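Local coordinates for protein plu4264 (Photorhabdus luminescens subsp. laumondii, PDB 4MV2) that is of unknown function but binds a nickel ion in a cupin beta-barrel, consistent with a metal-dependent enzyme, at residues A[13-16]-A[17-20]; A[39-42]-A[43-47]; A[112-115]-A[116-120]. One frame throughout, in Å; residues are numbered along the deposited sequence. Where two conformers were deposited one is given.

Interaction 1: A[13-16]-A[17-20]; sequences MVHE and YDLD
Glu-16 and Leu-19 close a tight two-residue hairpin through a pair of backbone hydrogen bonds, Glu-16 N to Leu-19 O at 2.9 Å and Leu-19 N to Glu-16 O at 3.0 Å. The packed side holds Leu-19, the buried residue here: its CD1 lies 3.4 Å from Glu-16 O, and its side chain packs on Cys-39 and Val-41 of strand 35-41. Glu-16 points to the same face, where its OE2 pairs with Arg-23 and its OE1 lies at the edge of the Tyr-17 ring, 3.6 Å from CE2; that ring also meets the ring of His-50, a nickel ligand. Next along, His-15 and Asp-20 form the non-hydrogen-bonded pair, and their side chains meet. With CG anti to the backbone N (chi1 -169°), the imidazole lies over Leu-19 O and turns ND1 to Asp-20 OD1, 2.8 Å away. The oxygen sits in the ring plane; the carboxylate is turned 67° from the ring, and ND1 meets OD1 from above the carboxylate plane. The looser, solvent-facing end is at Asp-18, where a water joins OD1 to His-15 NE2. Tyr-17 and Asp-18, both with positive phi, make this a type I' turn, the classic connection of a two-residue beta hairpin.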
HETATM    1  N   MSE A  13      11.795  -6.439 -11.747  1.00 11.97           N
HETATM    2  CA  MSE A  13      10.433  -6.004 -12.083  1.00 12.53           C
HETATM    3  C   MSE A  13      10.044  -6.580 -13.447  1.00 12.64           C
HETATM    4  O   MSE A  13      10.871  -6.765 -14.329  1.00 15.66           O
HETATM    5  CB  MSE A  13      10.356  -4.492 -12.113  1.00 13.12           C
HETATM    6  CG  MSE A  13      10.483  -3.896 -10.686  1.00 15.00           C
HETATM    7 SE   MSE A  13      10.403  -2.001 -10.704  0.70 15.50          SE
HETATM    8  CE  MSE A  13       9.134  -1.758  -9.293  1.00 15.23           C
ATOM      9  N   VAL A  14       8.764  -6.867 -13.592  1.00 13.12           N
ATOM     10  CA  VAL A  14       8.204  -7.377 -14.816  1.00 14.19           C
ATOM     11  C   VAL A  14       7.458  -6.234 -15.484  1.00 12.85           C
ATOM     12  O   VAL A  14       6.633  -5.557 -14.870  1.00 13.49           O
ATOM     13  CB  VAL A  14       7.257  -8.550 -14.543  1.00 16.78           C
ATOM     14  CG1 VAL A  14       6.472  -8.923 -15.792  1.00 19.42           C
ATOM     15  CG2 VAL A  14       8.027  -9.733 -13.997  1.00 19.20           C
ATOM     16  N   HIS A  15       7.769  -6.018 -16.749  1.00 14.43           N
ATOM     17  CA  HIS A  15       7.115  -4.979 -17.531  1.00 13.73           C
ATOM     18  C   HIS A  15       5.768  -5.471 -18.005  1.00 14.81           C
ATOM     19  O   HIS A  15       5.683  -6.491 -18.714  1.00 17.65           O
ATOM     20  CB  HIS A  15       7.995  -4.614 -18.744  1.00 14.58           C
ATOM     21  CG  HIS A  15       7.537  -3.389 -19.456  1.00 14.73           C
ATOM     22  ND1 HIS A  15       7.851  -2.116 -19.035  1.00 15.45           N
ATOM     23  CD2 HIS A  15       6.806  -3.248 -20.587  1.00 16.18           C
ATOM     24  CE1 HIS A  15       7.283  -1.245 -19.845  1.00 15.01           C
ATOM     25  NE2 HIS A  15       6.666  -1.905 -20.813  1.00 15.34           N
ATOM     26  N   GLU A  16       4.716  -4.816 -17.538  1.00 14.95           N
ATOM     27  CA  GLU A  16       3.360  -5.145 -17.924  1.00 16.59           C
ATOM     28  C   GLU A  16       2.510  -3.890 -17.820  1.00 16.87           C
ATOM     29  O   GLU A  16       2.820  -2.984 -17.057  1.00 17.36           O
ATOM     30  CB  GLU A  16       2.803  -6.293 -17.080  1.00 20.16           C
ATOM     31  CG  GLU A  16       2.821  -6.041 -15.608  1.00 23.08           C
ATOM     32  CD  GLU A  16       2.107  -7.140 -14.827  1.00 26.06           C
ATOM     33  OE1 GLU A  16       1.002  -7.538 -15.234  1.00 29.24           O
ATOM     34  OE2 GLU A  16       2.634  -7.605 -13.796  1.00 25.91           O
ATOM     35  N   TYR A  17       1.464  -3.810 -18.630  1.00 17.09           N
ATOM     36  CA  TYR A  17       0.637  -2.612 -18.685  1.00 17.90           C
ATOM     37  C   TYR A  17       1.475  -1.379 -18.988  1.00 17.22           C
ATOM     38  O   TYR A  17       1.146  -0.292 -18.545  1.00 16.52           O
ATOM     39  CB  TYR A  17      -0.175  -2.436 -17.381  1.00 21.75           C
ATOM     40  CG  TYR A  17      -1.205  -3.534 -17.216  1.00 27.51           C
ATOM     41  CD1 TYR A  17      -2.432  -3.459 -17.852  1.00 31.06           C
ATOM     42  CD2 TYR A  17      -0.937  -4.657 -16.453  1.00 30.18           C
ATOM     43  CE1 TYR A  17      -3.381  -4.470 -17.720  1.00 32.95           C
ATOM     44  CE2 TYR A  17      -1.882  -5.671 -16.309  1.00 31.67           C
ATOM     45  CZ  TYR A  17      -3.095  -5.565 -16.941  1.00 33.18           C
ATOM     46  OH  TYR A  17      -4.043  -6.566 -16.818  1.00 35.69           O
ATOM     47  N   ASP A  18       2.558  -1.589 -19.737  1.00 16.50           N
ATOM     48  CA  ASP A  18       3.444  -0.532 -20.186  1.00 16.22           C
ATOM     49  C   ASP A  18       4.115   0.201 -19.023  1.00 15.07           C
ATOM     50  O   ASP A  18       4.541   1.366 -19.150  1.00 14.89           O
ATOM     51  CB  ASP A  18       2.706   0.441 -21.110  1.00 19.14           C
ATOM     52  CG  ASP A  18       2.212  -0.231 -22.378  1.00 23.52           C
ATOM     53  OD1 ASP A  18       2.766  -1.266 -22.798  1.00 25.00           O
ATOM     54  OD2 ASP A  18       1.257   0.288 -22.950  1.00 25.95           O
ATOM     55  N   LEU A  19       4.234  -0.474 -17.887  1.00 13.84           N
ATOM     56  CA  LEU A  19       4.999   0.031 -16.757  1.00 12.76           C
ATOM     57  C   LEU A  19       5.801  -1.114 -16.154  1.00 11.84           C
ATOM     58  O   LEU A  19       5.693  -2.238 -16.608  1.00 13.86           O
ATOM     59  CB  LEU A  19       4.055   0.728 -15.768  1.00 13.85           C
ATOM     60  CG  LEU A  19       2.919  -0.075 -15.134  1.00 14.66           C
ATOM     61  CD1 LEU A  19       3.364  -1.230 -14.225  1.00 16.33           C
ATOM     62  CD2 LEU A  19       2.021   0.891 -14.366  1.00 15.42           C
ATOM     63  N   ASP A  20       6.640  -0.799 -15.178  1.00 11.15           N
ATOM     64  CA  ASP A  20       7.464  -1.794 -14.524  1.00 10.58           C
ATOM     65  C   ASP A  20       6.873  -2.087 -13.161  1.00 11.61           C
ATOM     66  O   ASP A  20       6.635  -1.163 -12.360  1.00 12.82           O
ATOM     67  CB  ASP A  20       8.900  -1.287 -14.390  1.00 10.88           C
ATOM     68  CG  ASP A  20       9.614  -1.287 -15.700  1.00 12.17           C
ATOM     69  OD1 ASP A  20       9.257  -2.126 -16.577  1.00 12.60           O
ATOM     70  OD2 ASP A  20      10.477  -0.408 -15.929  1.00 12.80           O
TER
HETATM   71  O   HOH W   1       5.469  -1.043 -23.066  1.00 31.01           O

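Interaction 2: A[39-42]-A[43-47]; sequences CIVR and PETKS
Thr-45 reaches back to Arg-42 with both its hydroxyl and its backbone. Of the hydrogen bonds, the firmer is Thr-45 OG1 to Arg-42 O at 2.7 Å, the donor tilted 35° from the carbonyl plane; the backbone bond closing the type II turn, Thr-45 N to Arg-42 O, is weak at 3.2 Å. A chi1 of 71° places OG1 between the backbone N and the carbonyl carbon, on the side of Arg-42. Water adds a third link: one molecule accepts from Arg-42 N and donates to Thr-45 OG1, 2.8 Å from it, so this hydroxyl gives one bond and receives another. Van der Waals contact comes from Val-41, whose CG1 lies against the Thr-45 hydroxyl, OG1 at 3.3 Å, and 4.1 Å from Lys-46 CA, while CG2 looks to Ser-47 CB at 4.4 Å. Of the charged groups, the Arg-42 guanidinium, one face over Ile-40 CG2, leads away from the turn to salt bridges with Asp-20 and Asp-99. The turn passes the chain from strand 35-41 of the larger sheet to strand 45-46, the edge of the smaller one. Val-41 and Ser-47 both pack on Leu-19 of strand 19-23, and Thr-45 and Ser-47 pair by backbone with Asn-94 and Val-92.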
ATOM      1  N   CYS A  39       4.578  -0.135  -8.689  1.00  9.08           N
ATOM      2  CA  CYS A  39       4.621   0.203 -10.105  1.00  9.64           C
ATOM      3  C   CYS A  39       5.436   1.463 -10.336  1.00  9.25           C
ATOM      4  O   CYS A  39       5.376   2.420  -9.566  1.00 10.01           O
ATOM      5  CB  CYS A  39       3.205   0.480 -10.587  1.00 10.92           C
ATOM      6  SG  CYS A  39       2.094  -0.949 -10.463  1.00 13.61           S
ATOM      7  N   ILE A  40       6.173   1.441 -11.430  1.00  9.38           N
ATOM      8  CA  ILE A  40       6.948   2.591 -11.878  1.00  9.24           C
ATOM      9  C   ILE A  40       6.600   2.894 -13.305  1.00  9.36           C
ATOM     10  O   ILE A  40       6.706   2.042 -14.202  1.00 10.27           O
ATOM     11  CB  ILE A  40       8.482   2.393 -11.779  1.00  9.69           C
ATOM     12  CG1 ILE A  40       8.914   1.998 -10.379  1.00 11.17           C
ATOM     13  CG2 ILE A  40       9.162   3.702 -12.214  1.00 11.30           C
ATOM     14  CD1 ILE A  40      10.394   1.619 -10.293  1.00 12.43           C
ATOM     15  N   VAL A  41       6.138   4.122 -13.508  1.00  9.85           N
ATOM     16  CA  VAL A  41       5.940   4.668 -14.861  1.00 10.70           C
ATOM     17  C   VAL A  41       7.189   5.477 -15.165  1.00  9.70           C
ATOM     18  O   VAL A  41       7.480   6.465 -14.494  1.00 10.35           O
ATOM     19  CB  VAL A  41       4.642   5.469 -15.010  1.00 11.61           C
ATOM     20  CG1 VAL A  41       4.493   5.949 -16.469  1.00 12.36           C
ATOM     21  CG2 VAL A  41       3.424   4.638 -14.610  1.00 12.65           C
ATOM     22  N   ARG A  42       7.938   5.036 -16.161  1.00 10.40           N
ATOM     23  CA  ARG A  42       9.252   5.600 -16.452  1.00 10.46           C
ATOM     24  C   ARG A  42       9.108   7.013 -17.014  1.00 10.57           C
ATOM     25  O   ARG A  42       8.042   7.404 -17.486  1.00 11.43           O
ATOM     26  CB  ARG A  42       9.982   4.669 -17.409  1.00 10.88           C
ATOM     27  CG  ARG A  42      10.250   3.296 -16.813  1.00 10.19           C
ATOM     28  CD  ARG A  42      11.120   3.371 -15.582  1.00 10.51           C
ATOM     29  NE  ARG A  42      11.406   2.051 -15.025  1.00 10.57           N
ATOM     30  CZ  ARG A  42      12.130   1.849 -13.944  1.00 10.54           C
ATOM     31  NH1 ARG A  42      12.634   2.875 -13.276  1.00 10.33           N
ATOM     32  NH2 ARG A  42      12.341   0.603 -13.504  1.00 11.12           N
ATOM     33  N   PRO A  43      10.185   7.806 -16.943  1.00 11.07           N
ATOM     34  CA  PRO A  43      10.100   9.197 -17.416  1.00 11.14           C
ATOM     35  C   PRO A  43       9.584   9.297 -18.848  1.00 12.59           C
ATOM     36  O   PRO A  43       9.998   8.522 -19.707  1.00 13.28           O
ATOM     37  CB  PRO A  43      11.557   9.660 -17.323  1.00 12.00           C
ATOM     38  CG  PRO A  43      12.098   8.873 -16.172  1.00 11.98           C
ATOM     39  CD  PRO A  43      11.520   7.519 -16.372  1.00 11.89           C
ATOM     40  N   GLU A  44       8.678  10.241 -19.088  1.00 12.63           N
ATOM     41  CA  GLU A  44       8.143  10.510 -20.424  1.00 13.16           C
ATOM     42  C   GLU A  44       7.499   9.297 -21.045  1.00 13.64           C
ATOM     43  O   GLU A  44       7.617   9.063 -22.242  1.00 15.07           O
ATOM     44  CB  GLU A  44       9.219  11.128 -21.326  1.00 15.78           C
ATOM     45  CG  GLU A  44       9.752  12.436 -20.737  1.00 17.03           C
ATOM     46  CD  GLU A  44      10.656  13.228 -21.642  1.00 20.85           C
ATOM     47  OE1 GLU A  44      11.551  12.633 -22.250  1.00 23.04           O
ATOM     48  OE2 GLU A  44      10.436  14.444 -21.759  1.00 24.15           O
ATOM     49  N   THR A  45       6.768   8.548 -20.214  1.00 13.06           N
ATOM     50  CA  THR A  45       5.986   7.406 -20.707  1.00 13.82           C
ATOM     51  C   THR A  45       4.599   7.440 -20.088  1.00 14.13           C
ATOM     52  O   THR A  45       4.353   8.188 -19.126  1.00 13.74           O
ATOM     53  CB  THR A  45       6.636   6.027 -20.425  1.00 14.88           C
ATOM     54  OG1 THR A  45       6.580   5.728 -19.030  1.00 15.70           O
ATOM     55  CG2 THR A  45       8.100   5.969 -20.865  1.00 15.89           C
ATOM     56  N   LYS A  46       3.725   6.583 -20.585  1.00 15.48           N
ATOM     57  CA  LYS A  46       2.388   6.400 -19.987  1.00 16.69           C
ATOM     58  C   LYS A  46       2.063   4.930 -19.900  1.00 16.56           C
ATOM     59  O   LYS A  46       2.559   4.133 -20.687  1.00 16.59           O
ATOM     60  CB  LYS A  46       1.324   7.137 -20.800  1.00 18.77           C
ATOM     61  CG  LYS A  46       1.183   6.632 -22.213  1.00 21.53           C
ATOM     62  CD  LYS A  46      -0.108   7.071 -22.841  1.00 25.35           C
ATOM     63  CE  LYS A  46      -1.252   6.049 -22.681  1.00 28.22           C
ATOM     64  NZ  LYS A  46      -1.066   4.771 -23.500  1.00 29.98           N
ATOM     65  N   SER A  47       1.178   4.570 -18.968  1.00 15.81           N
ATOM     66  CA  SER A  47       0.804   3.143 -18.811  1.00 16.64           C
ATOM     67  C   SER A  47      -0.384   2.755 -19.683  1.00 18.92           C
ATOM     68  O   SER A  47      -1.007   3.596 -20.301  1.00 19.30           O
ATOM     69  CB  SER A  47       0.547   2.807 -17.357  1.00 16.51           C
ATOM     70  OG  SER A  47      -0.632   3.441 -16.899  1.00 18.11           O
TER
HETATM   71  O   HOH W   2       6.730   3.109 -18.151  1.00 14.42           O

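Interaction 3: A[112-115]-A[116-120]; sequences TLNF and LTRLE
Leu-116 opens the segment 116-120, its N bonded to Thr-112 O at 3.1 Å and its side chain laid against the Phe-115 ring, Leu-116 CD2 to Phe-115 CD2 at 4.0 Å. Thr-112 and Leu-113 pack on Leu-116 of the second subunit. Thr-117 follows with N on Leu-113 O; its OG1 shares a water with Asn-114 OD1, and the water donates to that amide oxygen over 2.6 Å. These i to i+4 backbone bonds are those of a regular alpha-helix, here the C-terminal helix 109-121 that follows the last strand of the cupin barrel, with one side turned to the partner chain. Arg-118 N reaches Asn-114 O at 2.9 Å. Bent at chi3 (-59°), its side chain doubles back along the helix: the guanidinium lays one face over that same carbonyl oxygen, bringing NH1 to 3.2 Å from Asn-114 CB, and NH2 goes on to Asn-31 OD1. Asn-31 also gives its ND2 to Phe-115 O, the acceptor of Leu-119 N. Leu-119 sets CG over one face of the Phe-115 ring, 4.0 Å above it and toward the rim, with Leu-119 CD1 3.9 Å from Phe-115 CZ. Trp-107 of the second subunit meets the same phenyl ring edge-to-face.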
ATOM      1  N   THR A 112     -11.591 -11.670  -1.583  0.55 15.53           N
ATOM      2  CA  THR A 112     -11.923 -11.637  -0.176  0.55 16.27           C
ATOM      3  C   THR A 112     -12.408 -13.000   0.322  0.55 16.91           C
ATOM      4  O   THR A 112     -11.955 -13.502   1.337  0.55 17.17           O
ATOM      5  CB  THR A 112     -12.945 -10.529   0.102  0.55 17.09           C
ATOM      6  OG1 THR A 112     -13.987 -10.585  -0.883  0.55 17.50           O
ATOM      7  CG2 THR A 112     -12.284  -9.161   0.044  0.55 16.54           C
ATOM      8  N   LEU A 113     -13.312 -13.605  -0.434  1.00 17.72           N
ATOM      9  CA  LEU A 113     -13.822 -14.932  -0.084  1.00 17.76           C
ATOM     10  C   LEU A 113     -12.690 -15.929  -0.112  1.00 17.95           C
ATOM     11  O   LEU A 113     -12.627 -16.800   0.730  1.00 19.57           O
ATOM     12  CB  LEU A 113     -14.925 -15.340  -1.053  1.00 19.83           C
ATOM     13  CG  LEU A 113     -16.258 -14.651  -0.799  1.00 20.37           C
ATOM     14  CD1 LEU A 113     -17.193 -14.923  -1.962  1.00 21.82           C
ATOM     15  CD2 LEU A 113     -16.866 -15.134   0.517  1.00 21.55           C
ATOM     16  N   ASN A 114     -11.745 -15.777  -1.034  1.00 18.82           N
ATOM     17  CA  ASN A 114     -10.666 -16.753  -1.108  1.00 20.69           C
ATOM     18  C   ASN A 114      -9.771 -16.642   0.117  1.00 19.97           C
ATOM     19  O   ASN A 114      -9.293 -17.659   0.627  1.00 20.00           O
ATOM     20  CB  ASN A 114      -9.867 -16.571  -2.402  1.00 23.49           C
ATOM     21  CG  ASN A 114     -10.646 -17.039  -3.650  1.00 27.80           C
ATOM     22  OD1 ASN A 114     -11.708 -17.711  -3.567  1.00 29.75           O
ATOM     23  ND2 ASN A 114     -10.111 -16.677  -4.812  1.00 29.03           N
ATOM     24  N   PHE A 115      -9.533 -15.416   0.589  1.00 19.42           N
ATOM     25  CA  PHE A 115      -8.816 -15.220   1.849  1.00 18.00           C
ATOM     26  C   PHE A 115      -9.488 -15.978   3.009  1.00 17.76           C
ATOM     27  O   PHE A 115      -8.847 -16.691   3.757  1.00 19.06           O
ATOM     28  CB  PHE A 115      -8.681 -13.707   2.173  1.00 17.42           C
ATOM     29  CG  PHE A 115      -8.296 -13.431   3.592  1.00 17.04           C
ATOM     30  CD1 PHE A 115      -6.980 -13.584   4.008  1.00 17.55           C
ATOM     31  CD2 PHE A 115      -9.236 -13.037   4.533  1.00 17.88           C
ATOM     32  CE1 PHE A 115      -6.641 -13.344   5.313  1.00 18.64           C
ATOM     33  CE2 PHE A 115      -8.904 -12.823   5.833  1.00 18.42           C
ATOM     34  CZ  PHE A 115      -7.611 -12.963   6.226  1.00 19.19           C
ATOM     35  N   LEU A 116     -10.802 -15.822   3.123  1.00 18.07           N
ATOM     36  CA  LEU A 116     -11.560 -16.495   4.189  1.00 18.40           C
ATOM     37  C   LEU A 116     -11.529 -18.008   4.031  1.00 19.44           C
ATOM     38  O   LEU A 116     -11.358 -18.724   5.005  1.00 21.12           O
ATOM     39  CB  LEU A 116     -12.976 -15.971   4.199  1.00 19.45           C
ATOM     40  CG  LEU A 116     -13.124 -14.494   4.582  1.00 20.26           C
ATOM     41  CD1 LEU A 116     -14.528 -13.952   4.323  1.00 21.17           C
ATOM     42  CD2 LEU A 116     -12.748 -14.228   6.027  1.00 22.02           C
ATOM     43  N   THR A 117     -11.601 -18.485   2.807  1.00 20.39           N
ATOM     44  CA  THR A 117     -11.592 -19.918   2.547  1.00 23.17           C
ATOM     45  C   THR A 117     -10.238 -20.517   2.915  1.00 25.39           C
ATOM     46  O   THR A 117     -10.165 -21.569   3.548  1.00 26.94           O
ATOM     47  CB  THR A 117     -11.968 -20.169   1.083  1.00 24.96           C
ATOM     48  OG1 THR A 117     -13.320 -19.721   0.900  1.00 25.71           O
ATOM     49  CG2 THR A 117     -11.855 -21.636   0.720  1.00 26.46           C
ATOM     50  N   ARG A 118      -9.153 -19.847   2.529  1.00 26.43           N
ATOM     51  CA  ARG A 118      -7.819 -20.342   2.821  1.00 29.25           C
ATOM     52  C   ARG A 118      -7.551 -20.360   4.306  1.00 30.90           C
ATOM     53  O   ARG A 118      -6.941 -21.281   4.813  1.00 32.33           O
ATOM     54  CB  ARG A 118      -6.786 -19.500   2.100  1.00 30.77           C
ATOM     55  CG  ARG A 118      -6.799 -19.745   0.621  1.00 33.66           C
ATOM     56  CD  ARG A 118      -5.610 -19.124  -0.058  1.00 35.53           C
ATOM     57  NE  ARG A 118      -5.529 -17.677   0.141  1.00 36.16           N
ATOM     58  CZ  ARG A 118      -6.049 -16.767  -0.684  1.00 35.66           C
ATOM     59  NH1 ARG A 118      -6.739 -17.148  -1.760  1.00 36.68           N
ATOM     60  NH2 ARG A 118      -5.898 -15.469  -0.429  1.00 33.18           N
ATOM     61  N   LEU A 119      -8.049 -19.370   5.019  1.00 32.18           N
ATOM     62  CA  LEU A 119      -7.932 -19.380   6.463  1.00 34.70           C
ATOM     63  C   LEU A 119      -8.579 -20.597   7.071  1.00 36.16           C
ATOM     64  O   LEU A 119      -8.018 -21.215   7.954  1.00 36.15           O
ATOM     65  CB  LEU A 119      -8.625 -18.173   7.060  1.00 36.82           C
ATOM     66  CG  LEU A 119      -7.893 -16.858   7.192  1.00 39.03           C
ATOM     67  CD1 LEU A 119      -8.615 -16.137   8.318  1.00 40.08           C
ATOM     68  CD2 LEU A 119      -6.435 -17.075   7.500  1.00 39.63           C
ATOM     69  N   GLU A 120      -9.781 -20.912   6.614  1.00 37.24           N
ATOM     70  CA  GLU A 120     -10.538 -22.005   7.205  1.00 39.70           C
ATOM     71  C   GLU A 120      -9.860 -23.331   6.907  1.00 40.43           C
ATOM     72  O   GLU A 120      -9.894 -24.248   7.728  1.00 39.78           O
ATOM     73  CB  GLU A 120     -11.982 -21.990   6.691  1.00 41.72           C
ATOM     74  CG  GLU A 120     -12.882 -23.094   7.288  1.00 44.00           C
ATOM     75  CD  GLU A 120     -12.857 -23.137   8.829  1.00 46.24           C
ATOM     76  OE1 GLU A 120     -13.136 -24.223   9.397  1.00 46.69           O
ATOM     77  OE2 GLU A 120     -12.551 -22.093   9.472  1.00 47.21           O
TER
HETATM   78  O   HOH W   3     -13.319 -18.767  -1.861  1.00 31.59           O

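Overall arrangement
Interactions 1, 2 and 3 follow one another along the chain without overlap. The first two are neighbours, their centres 9 Å apart on strands 19-23 and 35-41, adjacent in the six-stranded sheet; a salt bridge and the backbone contact of Asp-20 O with Ile-40 N tie them directly. Both lie near the nickel held by His-50, His-52, Glu-56 and His-90: Tyr-17 is about 7 Å and Ser-47 about 8 Å from the ion by side chain. Interaction 3 stands apart, its centre 29 Å from that of interaction 1 and 34 Å from that of interaction 2, in the terminal helix. The hairpin and turn thus belong to the metal-binding barrel, the helix to the dimer interface.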